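Local coordinates for protein geranyltranstransferase (Campylobacter jejuni, PDB 3NPK) that probably makes farnesyl diphosphate by condensing geranyl diphosphate with isopentenyl diphosphate, as a member of the all-helical polyprenyl synthetase family, at residues Lys40-Ser53 with Asn268-Tyr282. Residues are numbered along the deposited sequence; the frame is centred on the assembly and turned at random.
Sequences KHFRAQLLLSVVQS and NEKLAQMIQNLIIQY. With PPV (pyrophosphate), chain C.
Leu278 enters helix 42-53 as a knob into the hole formed by Phe42, Gln45, Leu46 and Ser49, where the C-terminal helix 269-282 packs antiparallel, its axis 9.1 Å away. The two methyls of Leu278 divide the work: CD2 rests on Gln45 CB at 3.7 Å, while CD1 reaches Leu46 CD2 and Ser49 OG. The amide of Gln45 turns off to bond Leu5 O, so of its side chain it is CB that meets the knob. Farther along, the SE atom of Met274, a selenomethionine, lies 3.8 Å from Ser49 CB, and Leu271 CD1 lies against Val50 CG2.

Small serines suit this close approach, and each hydroxyl is bonded back to a carbonyl of its own helix. Ser49 OG, set beside the backbone N (chi1 -67°) and turned back toward the preceding turn, donates to Gln45 O, which also accepts Ser49 N from the opposite face of its carbonyl plane; Ser53 OG donates to Val50 O.

Toward the pocket the contact becomes aromatic. Phe42 swings its ring away from its own amide nitrogen (chi1 175°), and one ring face meets Tyr282 CD1, the planes inclined at 47°; Leu46 CD1 covers the other face. Phe211 stacks on Tyr282.

Polar groups finish this end. Lys40 makes three hydrogen bonds to pyrophosphate, a nearly straight one from its backbone N, 2.8 Å from O32, and two from NZ, to O32 and O21. Arg43 NH1 donates to O31, in the guanidinium plane, and a water joins Arg43 NH2, Tyr282 OH and O11.

No direct hydrogen bond links the helices: apolar packing joins them and places the tyrosine hydroxyl beside the cationic diphosphate site, probably the one where polyprenyl synthetases hold isopentenyl diphosphate.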
ATOM      1  N   LYS A  40      -9.197  17.609   7.821  1.00 19.10           N
ATOM      2  CA  LYS A  40     -10.100  18.484   7.085  1.00 18.92           C
ATOM      3  C   LYS A  40     -10.735  17.784   5.879  1.00 17.14           C
ATOM      4  O   LYS A  40     -11.694  18.298   5.293  1.00 17.75           O
ATOM      5  CB  LYS A  40      -9.364  19.755   6.652  1.00 20.92           C
ATOM      6  CG  LYS A  40      -8.863  20.596   7.826  1.00 23.32           C
ATOM      7  CD  LYS A  40      -8.009  21.785   7.362  1.00 25.38           C
ATOM      8  CE  LYS A  40      -6.623  21.350   6.880  1.00 26.42           C
ATOM      9  NZ  LYS A  40      -5.846  20.639   7.942  1.00 26.52           N
ATOM     10  N   HIS A  41     -10.207  16.607   5.541  1.00 14.92           N
ATOM     11  CA  HIS A  41     -10.671  15.819   4.384  1.00 13.39           C
ATOM     12  C   HIS A  41     -10.644  16.593   3.089  1.00 13.48           C
ATOM     13  O   HIS A  41     -11.499  16.389   2.227  1.00 13.67           O
ATOM     14  CB  HIS A  41     -12.082  15.270   4.578  1.00 14.78           C
ATOM     15  CG  HIS A  41     -12.256  14.482   5.829  1.00 15.13           C
ATOM     16  ND1 HIS A  41     -11.273  13.671   6.361  1.00 17.29           N
ATOM     17  CD2 HIS A  41     -13.320  14.376   6.655  1.00 14.37           C
ATOM     18  CE1 HIS A  41     -11.725  13.108   7.470  1.00 14.93           C
ATOM     19  NE2 HIS A  41     -12.964  13.519   7.668  1.00 17.51           N
ATOM     20  N   PHE A  42      -9.665  17.476   2.952  1.00 13.66           N
ATOM     21  CA  PHE A  42      -9.523  18.306   1.755  1.00 12.84           C
ATOM     22  C   PHE A  42      -9.452  17.435   0.494  1.00 11.90           C
ATOM     23  O   PHE A  42     -10.115  17.721  -0.508  1.00 11.74           O
ATOM     24  CB  PHE A  42      -8.265  19.184   1.918  1.00 13.74           C
ATOM     25  CG  PHE A  42      -7.905  20.008   0.710  1.00 16.24           C
ATOM     26  CD1 PHE A  42      -8.710  21.067   0.296  1.00 16.81           C
ATOM     27  CD2 PHE A  42      -6.728  19.759   0.018  1.00 17.56           C
ATOM     28  CE1 PHE A  42      -8.347  21.843  -0.810  1.00 17.24           C
ATOM     29  CE2 PHE A  42      -6.369  20.526  -1.079  1.00 18.78           C
ATOM     30  CZ  PHE A  42      -7.174  21.562  -1.493  1.00 18.36           C
ATOM     31  N   ARG A  43      -8.662  16.368   0.537  1.00 11.45           N
ATOM     32  CA  ARG A  43      -8.514  15.537  -0.653  1.00 10.78           C
ATOM     33  C   ARG A  43      -9.825  14.825  -1.008  1.00 10.77           C
ATOM     34  O   ARG A  43     -10.261  14.842  -2.174  1.00 10.67           O
ATOM     35  CB  ARG A  43      -7.358  14.556  -0.469  1.00 10.98           C
ATOM     36  CG  ARG A  43      -6.029  15.295  -0.354  1.00 11.74           C
ATOM     37  CD  ARG A  43      -4.941  14.506   0.357  1.00 11.78           C
ATOM     38  NE  ARG A  43      -3.740  15.326   0.557  1.00 11.94           N
ATOM     39  CZ  ARG A  43      -3.593  16.240   1.518  1.00 12.85           C
ATOM     40  NH1 ARG A  43      -4.562  16.452   2.400  1.00 14.06           N
ATOM     41  NH2 ARG A  43      -2.461  16.944   1.610  1.00 13.83           N
ATOM     42  N   ALA A  44     -10.449  14.192  -0.021  1.00 10.59           N
ATOM     43  CA  ALA A  44     -11.785  13.622  -0.223  1.00 10.36           C
ATOM     44  C   ALA A  44     -12.744  14.650  -0.822  1.00 10.37           C
ATOM     45  O   ALA A  44     -13.482  14.351  -1.766  1.00 10.63           O
ATOM     46  CB  ALA A  44     -12.347  13.098   1.104  1.00 12.55           C
ATOM     47  N   GLN A  45     -12.746  15.859  -0.271  1.00 10.61           N
ATOM     48  CA  GLN A  45     -13.692  16.882  -0.722  1.00 11.66           C
ATOM     49  C   GLN A  45     -13.429  17.381  -2.142  1.00 10.66           C
ATOM     50  O   GLN A  45     -14.380  17.685  -2.887  1.00 11.44           O
ATOM     51  CB  GLN A  45     -13.778  18.044   0.269  1.00 12.64           C
ATOM     52  CG  GLN A  45     -14.350  17.616   1.637  1.00 14.37           C
ATOM     53  CD  GLN A  45     -15.689  16.912   1.486  1.00 17.63           C
ATOM     54  OE1 GLN A  45     -16.484  17.264   0.619  1.00 20.60           O
ATOM     55  NE2 GLN A  45     -15.935  15.906   2.313  1.00 18.18           N
ATOM     56  N   LEU A  46     -12.159  17.456  -2.538  1.00 10.58           N
ATOM     57  CA  LEU A  46     -11.845  17.782  -3.933  1.00 10.63           C
ATOM     58  C   LEU A  46     -12.443  16.740  -4.870  1.00 10.05           C
ATOM     59  O   LEU A  46     -13.085  17.083  -5.865  1.00 11.33           O
ATOM     60  CB  LEU A  46     -10.336  17.855  -4.151  1.00 11.49           C
ATOM     61  CG  LEU A  46      -9.621  19.065  -3.544  1.00 12.13           C
ATOM     62  CD1 LEU A  46      -8.133  18.842  -3.708  1.00 14.22           C
ATOM     63  CD2 LEU A  46     -10.070  20.362  -4.217  1.00 14.21           C
ATOM     64  N   LEU A  47     -12.254  15.463  -4.543  1.00  9.39           N
ATOM     65  CA  LEU A  47     -12.760  14.392  -5.392  1.00  9.77           C
ATOM     66  C   LEU A  47     -14.285  14.451  -5.456  1.00 10.28           C
ATOM     67  O   LEU A  47     -14.882  14.377  -6.541  1.00 10.78           O
ATOM     68  CB  LEU A  47     -12.301  13.028  -4.862  1.00 10.48           C
ATOM     69  CG  LEU A  47     -12.795  11.819  -5.668  1.00 10.88           C
ATOM     70  CD1 LEU A  47     -11.795  10.678  -5.618  1.00 13.39           C
ATOM     71  CD2 LEU A  47     -14.172  11.310  -5.205  1.00 11.45           C
ATOM     72  N   LEU A  48     -14.926  14.569  -4.296  1.00  9.36           N
ATOM     73  CA  LEU A  48     -16.389  14.528  -4.253  1.00 10.67           C
ATOM     74  C   LEU A  48     -16.996  15.751  -4.936  1.00 11.05           C
ATOM     75  O   LEU A  48     -18.088  15.670  -5.503  1.00 11.32           O
ATOM     76  CB  LEU A  48     -16.882  14.418  -2.809  1.00 11.56           C
ATOM     77  CG  LEU A  48     -16.492  13.112  -2.108  1.00 10.39           C
ATOM     78  CD1 LEU A  48     -16.761  13.224  -0.602  1.00 11.97           C
ATOM     79  CD2 LEU A  48     -17.249  11.928  -2.733  1.00 11.40           C
ATOM     80  N   SER A  49     -16.289  16.881  -4.903  1.00  9.95           N
ATOM     81  CA  SER A  49     -16.783  18.099  -5.549  1.00 10.47           C
ATOM     82  C   SER A  49     -16.812  17.891  -7.059  1.00 10.53           C
ATOM     83  O   SER A  49     -17.792  18.257  -7.735  1.00 11.89           O
ATOM     84  CB  SER A  49     -15.894  19.306  -5.217  1.00 11.24           C
ATOM     85  OG  SER A  49     -15.962  19.666  -3.841  1.00 12.34           O
ATOM     86  N   VAL A  50     -15.741  17.310  -7.599  1.00  9.34           N
ATOM     87  CA  VAL A  50     -15.725  17.005  -9.036  1.00 10.29           C
ATOM     88  C   VAL A  50     -16.914  16.109  -9.401  1.00 10.10           C
ATOM     89  O   VAL A  50     -17.673  16.415 -10.328  1.00 11.96           O
ATOM     90  CB  VAL A  50     -14.402  16.343  -9.483  1.00  9.89           C
ATOM     91  CG1 VAL A  50     -14.496  15.906 -10.959  1.00 11.88           C
ATOM     92  CG2 VAL A  50     -13.225  17.319  -9.278  1.00 10.62           C
ATOM     93  N   VAL A  51     -17.093  15.011  -8.669  1.00  9.84           N
ATOM     94  CA  VAL A  51     -18.184  14.090  -8.970  1.00 10.90           C
ATOM     95  C   VAL A  51     -19.556  14.770  -8.843  1.00 12.18           C
ATOM     96  O   VAL A  51     -20.404  14.668  -9.739  1.00 13.12           O
ATOM     97  CB  VAL A  51     -18.125  12.826  -8.082  1.00 10.23           C
ATOM     98  CG1 VAL A  51     -19.303  11.899  -8.399  1.00 11.86           C
ATOM     99  CG2 VAL A  51     -16.800  12.095  -8.298  1.00 11.31           C
ATOM    100  N   GLN A  52     -19.774  15.478  -7.740  1.00 12.22           N
ATOM    101  CA  GLN A  52     -21.048  16.161  -7.536  1.00 13.92           C
ATOM    102  C   GLN A  52     -21.372  17.115  -8.690  1.00 14.80           C
ATOM    103  O   GLN A  52     -22.518  17.202  -9.133  1.00 16.11           O
ATOM    104  CB  GLN A  52     -21.046  16.912  -6.198  1.00 15.37           C
ATOM    105  CG  GLN A  52     -22.318  17.731  -5.941  1.00 18.24           C
ATOM    106  CD  GLN A  52     -23.587  16.897  -5.888  1.00 21.68           C
ATOM    107  OE1 GLN A  52     -23.548  15.668  -5.813  1.00 21.94           O
ATOM    108  NE2 GLN A  52     -24.731  17.575  -5.933  1.00 24.62           N
ATOM    109  N   SER A  53     -20.354  17.808  -9.188  1.00 12.96           N
ATOM    110  CA  SER A  53     -20.541  18.832 -10.215  1.00 14.31           C
ATOM    111  C   SER A  53     -20.806  18.241 -11.597  1.00 15.17           C
ATOM    112  O   SER A  53     -21.370  18.904 -12.470  1.00 18.53           O
ATOM    113  CB  SER A  53     -19.312  19.745 -10.287  1.00 15.88           C
ATOM    114  OG  SER A  53     -18.240  19.112 -10.970  1.00 18.66           O
ATOM    115  N   ASN A 268     -16.588  24.024 -15.022  1.00 14.41           N
ATOM    116  CA  ASN A 268     -17.983  24.282 -14.710  1.00 15.91           C
ATOM    117  C   ASN A 268     -18.083  25.242 -13.531  1.00 16.31           C
ATOM    118  O   ASN A 268     -17.366  25.086 -12.538  1.00 15.67           O
ATOM    119  CB  ASN A 268     -18.696  22.974 -14.386  1.00 17.97           C
ATOM    120  CG  ASN A 268     -20.091  23.196 -13.860  1.00 19.98           C
ATOM    121  OD1 ASN A 268     -21.046  23.357 -14.628  1.00 23.69           O
ATOM    122  ND2 ASN A 268     -20.220  23.206 -12.544  1.00 18.37           N
ATOM    123  N   GLU A 269     -18.956  26.240 -13.644  1.00 16.73           N
ATOM    124  CA  GLU A 269     -19.023  27.302 -12.644  1.00 18.65           C
ATOM    125  C   GLU A 269     -19.279  26.768 -11.231  1.00 17.96           C
ATOM    126  O   GLU A 269     -18.771  27.316 -10.256  1.00 17.51           O
ATOM    127  CB  GLU A 269     -20.109  28.307 -13.031  1.00 22.91           C
ATOM    128  CG  GLU A 269     -21.429  27.640 -13.401  1.00 27.13           C
ATOM    129  CD  GLU A 269     -22.332  28.526 -14.252  1.00 32.15           C
ATOM    130  OE1 GLU A 269     -22.107  29.758 -14.285  1.00 33.87           O
ATOM    131  OE2 GLU A 269     -23.269  27.989 -14.890  1.00 33.77           O
ATOM    132  N   LYS A 270     -20.081  25.718 -11.107  1.00 17.63           N
ATOM    133  CA  LYS A 270     -20.373  25.183  -9.773  1.00 18.28           C
ATOM    134  C   LYS A 270     -19.138  24.499  -9.183  1.00 16.19           C
ATOM    135  O   LYS A 270     -18.831  24.646  -7.993  1.00 16.08           O
ATOM    136  CB  LYS A 270     -21.562  24.222  -9.797  1.00 22.34           C
ATOM    137  CG  LYS A 270     -22.817  24.753 -10.489  1.00 26.43           C
ATOM    138  CD  LYS A 270     -23.158  26.181 -10.097  1.00 30.99           C
ATOM    139  CE  LYS A 270     -24.479  26.626 -10.732  1.00 33.90           C
ATOM    140  NZ  LYS A 270     -24.595  28.112 -10.895  1.00 35.93           N
ATOM    141  N   LEU A 271     -18.423  23.759 -10.020  1.00 14.84           N
ATOM    142  CA  LEU A 271     -17.179  23.131  -9.593  1.00 13.59           C
ATOM    143  C   LEU A 271     -16.138  24.181  -9.221  1.00 12.97           C
ATOM    144  O   LEU A 271     -15.450  24.051  -8.211  1.00 13.61           O
ATOM    145  CB  LEU A 271     -16.626  22.210 -10.688  1.00 13.90           C
ATOM    146  CG  LEU A 271     -15.308  21.531 -10.305  1.00 14.33           C
ATOM    147  CD1 LEU A 271     -15.437  20.758  -8.972  1.00 14.67           C
ATOM    148  CD2 LEU A 271     -14.839  20.632 -11.424  1.00 15.35           C
ATOM    149  N   ALA A 272     -16.023  25.224 -10.031  1.00 13.43           N
ATOM    150  CA  ALA A 272     -15.069  26.286  -9.737  1.00 13.67           C
ATOM    151  C   ALA A 272     -15.331  26.902  -8.358  1.00 14.95           C
ATOM    152  O   ALA A 272     -14.396  27.109  -7.572  1.00 14.81           O
ATOM    153  CB  ALA A 272     -15.111  27.367 -10.818  1.00 15.05           C
ATOM    154  N   GLN A 273     -16.600  27.166  -8.055  1.00 15.12           N
ATOM    155  CA  GLN A 273     -16.963  27.735  -6.758  1.00 15.71           C
ATOM    156  C   GLN A 273     -16.648  26.777  -5.594  1.00 14.67           C
ATOM    157  O   GLN A 273     -16.146  27.204  -4.541  1.00 15.49           O
ATOM    158  CB  GLN A 273     -18.443  28.118  -6.731  1.00 16.91           C
ATOM    159  CG  GLN A 273     -18.840  28.803  -5.441  1.00 18.83           C
ATOM    160  CD  GLN A 273     -18.165  30.151  -5.291  1.00 19.82           C
ATOM    161  OE1 GLN A 273     -18.292  31.015  -6.158  1.00 22.36           O
ATOM    162  NE2 GLN A 273     -17.440  30.336  -4.194  1.00 20.36           N
HETATM  163  N   MSE A 274     -16.949  25.493  -5.774  1.00 14.53           N
HETATM  164  CA  MSE A 274     -16.623  24.489  -4.763  1.00 15.40           C
HETATM  165  C   MSE A 274     -15.134  24.443  -4.469  1.00 14.82           C
HETATM  166  O   MSE A 274     -14.719  24.369  -3.310  1.00 15.86           O
HETATM  167  CB  MSE A 274     -17.122  23.115  -5.185  1.00 17.87           C
HETATM  168  CG  MSE A 274     -18.618  22.977  -5.060  1.00 23.35           C
HETATM  169 SE   MSE A 274     -19.211  21.182  -5.550  1.00 31.67          SE
HETATM  170  CE  MSE A 274     -19.374  21.410  -7.461  1.00 33.41           C
ATOM    171  N   ILE A 275     -14.319  24.486  -5.512  1.00 14.07           N
ATOM    172  CA  ILE A 275     -12.882  24.427  -5.300  1.00 15.92           C
ATOM    173  C   ILE A 275     -12.400  25.712  -4.634  1.00 16.55           C
ATOM    174  O   ILE A 275     -11.553  25.677  -3.741  1.00 16.71           O
ATOM    175  CB  ILE A 275     -12.126  24.142  -6.607  1.00 15.64           C
ATOM    176  CG1 ILE A 275     -12.521  22.751  -7.134  1.00 16.86           C
ATOM    177  CG2 ILE A 275     -10.598  24.254  -6.405  1.00 15.73           C
ATOM    178  CD1 ILE A 275     -11.892  22.391  -8.460  1.00 17.10           C
ATOM    179  N   GLN A 276     -12.952  26.845  -5.055  1.00 16.76           N
ATOM    180  CA  GLN A 276     -12.612  28.129  -4.445  1.00 20.29           C
ATOM    181  C   GLN A 276     -12.863  28.069  -2.933  1.00 19.31           C
ATOM    182  O   GLN A 276     -12.048  28.521  -2.134  1.00 20.72           O
ATOM    183  CB  GLN A 276     -13.442  29.248  -5.087  1.00 23.94           C
ATOM    184  CG  GLN A 276     -13.004  30.641  -4.724  1.00 27.94           C
ATOM    185  CD  GLN A 276     -11.618  30.945  -5.248  1.00 31.54           C
ATOM    186  OE1 GLN A 276     -11.348  30.779  -6.432  1.00 33.37           O
ATOM    187  NE2 GLN A 276     -10.731  31.395  -4.370  1.00 34.00           N
ATOM    188  N   ASN A 277     -13.997  27.498  -2.543  1.00 18.19           N
ATOM    189  CA  ASN A 277     -14.320  27.376  -1.127  1.00 19.29           C
ATOM    190  C   ASN A 277     -13.292  26.513  -0.388  1.00 19.76           C
ATOM    191  O   ASN A 277     -12.898  26.832   0.733  1.00 22.16           O
ATOM    192  CB  ASN A 277     -15.720  26.779  -0.945  1.00 19.70           C
ATOM    193  CG  ASN A 277     -16.839  27.725  -1.399  1.00 24.61           C
ATOM    194  OD1 ASN A 277     -16.590  28.837  -1.838  1.00 25.47           O
ATOM    195  ND2 ASN A 277     -18.077  27.271  -1.287  1.00 27.27           N
ATOM    196  N   LEU A 278     -12.870  25.407  -0.996  1.00 19.44           N
ATOM    197  CA  LEU A 278     -11.906  24.519  -0.335  1.00 19.52           C
ATOM    198  C   LEU A 278     -10.514  25.152  -0.265  1.00 23.91           C
ATOM    199  O   LEU A 278      -9.786  24.928   0.702  1.00 26.02           O
ATOM    200  CB  LEU A 278     -11.849  23.134  -1.007  1.00 18.98           C
ATOM    201  CG  LEU A 278     -13.152  22.326  -0.950  1.00 18.78           C
ATOM    202  CD1 LEU A 278     -13.125  21.197  -1.957  1.00 18.77           C
ATOM    203  CD2 LEU A 278     -13.375  21.745   0.450  1.00 19.25           C
ATOM    204  N   ILE A 279     -10.170  25.939  -1.287  1.00 26.24           N
ATOM    205  CA  ILE A 279      -8.924  26.712  -1.345  1.00 29.08           C
ATOM    206  C   ILE A 279      -8.879  27.779  -0.257  1.00 30.93           C
ATOM    207  O   ILE A 279      -7.924  27.846   0.521  1.00 30.25           O
ATOM    208  CB  ILE A 279      -8.780  27.444  -2.710  1.00 30.01           C
ATOM    209  CG1 ILE A 279      -8.449  26.454  -3.834  1.00 30.90           C
ATOM    210  CG2 ILE A 279      -7.723  28.549  -2.631  1.00 30.81           C
ATOM    211  CD1 ILE A 279      -8.539  27.055  -5.235  1.00 30.93           C
ATOM    212  N   ILE A 280      -9.908  28.627  -0.234  1.00 32.14           N
ATOM    213  CA  ILE A 280      -9.999  29.720   0.727  1.00 34.23           C
ATOM    214  C   ILE A 280      -9.932  29.133   2.127  1.00 35.15           C
ATOM    215  O   ILE A 280      -9.220  29.641   2.999  1.00 36.72           O
ATOM    216  CB  ILE A 280     -11.296  30.542   0.541  1.00 34.41           C
ATOM    217  CG1 ILE A 280     -11.222  31.351  -0.760  1.00 35.35           C
ATOM    218  CG2 ILE A 280     -11.515  31.472   1.721  1.00 35.04           C
ATOM    219  CD1 ILE A 280     -12.501  32.096  -1.129  1.00 35.64           C
ATOM    220  N   GLN A 281     -10.659  28.040   2.327  1.00 35.03           N
ATOM    221  CA  GLN A 281     -10.568  27.287   3.571  1.00 35.26           C
ATOM    222  C   GLN A 281      -9.116  26.959   3.893  1.00 35.18           C
ATOM    223  O   GLN A 281      -8.669  27.109   5.036  1.00 34.92           O
ATOM    224  CB  GLN A 281     -11.342  25.976   3.465  1.00 35.44           C
ATOM    225  CG  GLN A 281     -12.844  26.107   3.508  1.00 37.53           C
ATOM    226  CD  GLN A 281     -13.529  24.757   3.435  1.00 39.29           C
ATOM    227  OE1 GLN A 281     -13.063  23.777   4.027  1.00 40.60           O
ATOM    228  NE2 GLN A 281     -14.636  24.696   2.709  1.00 39.34           N
ATOM    229  N   TYR A 282      -8.387  26.472   2.894  1.00 36.32           N
ATOM    230  CA  TYR A 282      -7.026  25.999   3.126  1.00 37.46           C
ATOM    231  C   TYR A 282      -6.079  27.151   3.441  1.00 38.68           C
ATOM    232  O   TYR A 282      -5.361  27.113   4.440  1.00 40.07           O
ATOM    233  CB  TYR A 282      -6.522  25.186   1.931  1.00 38.09           C
ATOM    234  CG  TYR A 282      -5.623  24.033   2.324  1.00 38.79           C
ATOM    235  CD1 TYR A 282      -6.152  22.771   2.578  1.00 38.83           C
ATOM    236  CD2 TYR A 282      -4.255  24.208   2.441  1.00 39.48           C
ATOM    237  CE1 TYR A 282      -5.342  21.714   2.940  1.00 39.93           C
ATOM    238  CE2 TYR A 282      -3.428  23.154   2.799  1.00 40.18           C
ATOM    239  CZ  TYR A 282      -3.978  21.910   3.046  1.00 40.71           C
ATOM    240  OH  TYR A 282      -3.163  20.860   3.397  1.00 42.46           O
TER
HETATM  241  O11 PPV C 290      -1.702  17.864   6.172  1.00 34.36           O
HETATM  242  P1  PPV C 290      -3.277  18.353   6.224  1.00 30.95           P
HETATM  243  O21 PPV C 290      -3.393  19.980   6.435  1.00 31.94           O
HETATM  244  O31 PPV C 290      -3.960  18.006   4.976  1.00 32.36           O
HETATM  245  OPP PPV C 290      -3.896  17.647   7.569  1.00 25.85           O
HETATM  246  P2  PPV C 290      -5.380  16.994   7.808  1.00 20.72           P
HETATM  247  O12 PPV C 290      -5.308  16.574   9.401  1.00 21.31           O
HETATM  248  O22 PPV C 290      -5.544  15.614   6.965  1.00 20.20           O
HETATM  249  O32 PPV C 290      -6.462  17.963   7.567  1.00 20.76           O
HETATM  250  O   HOH W   1      -1.204  18.802   3.274  1.00 43.80           O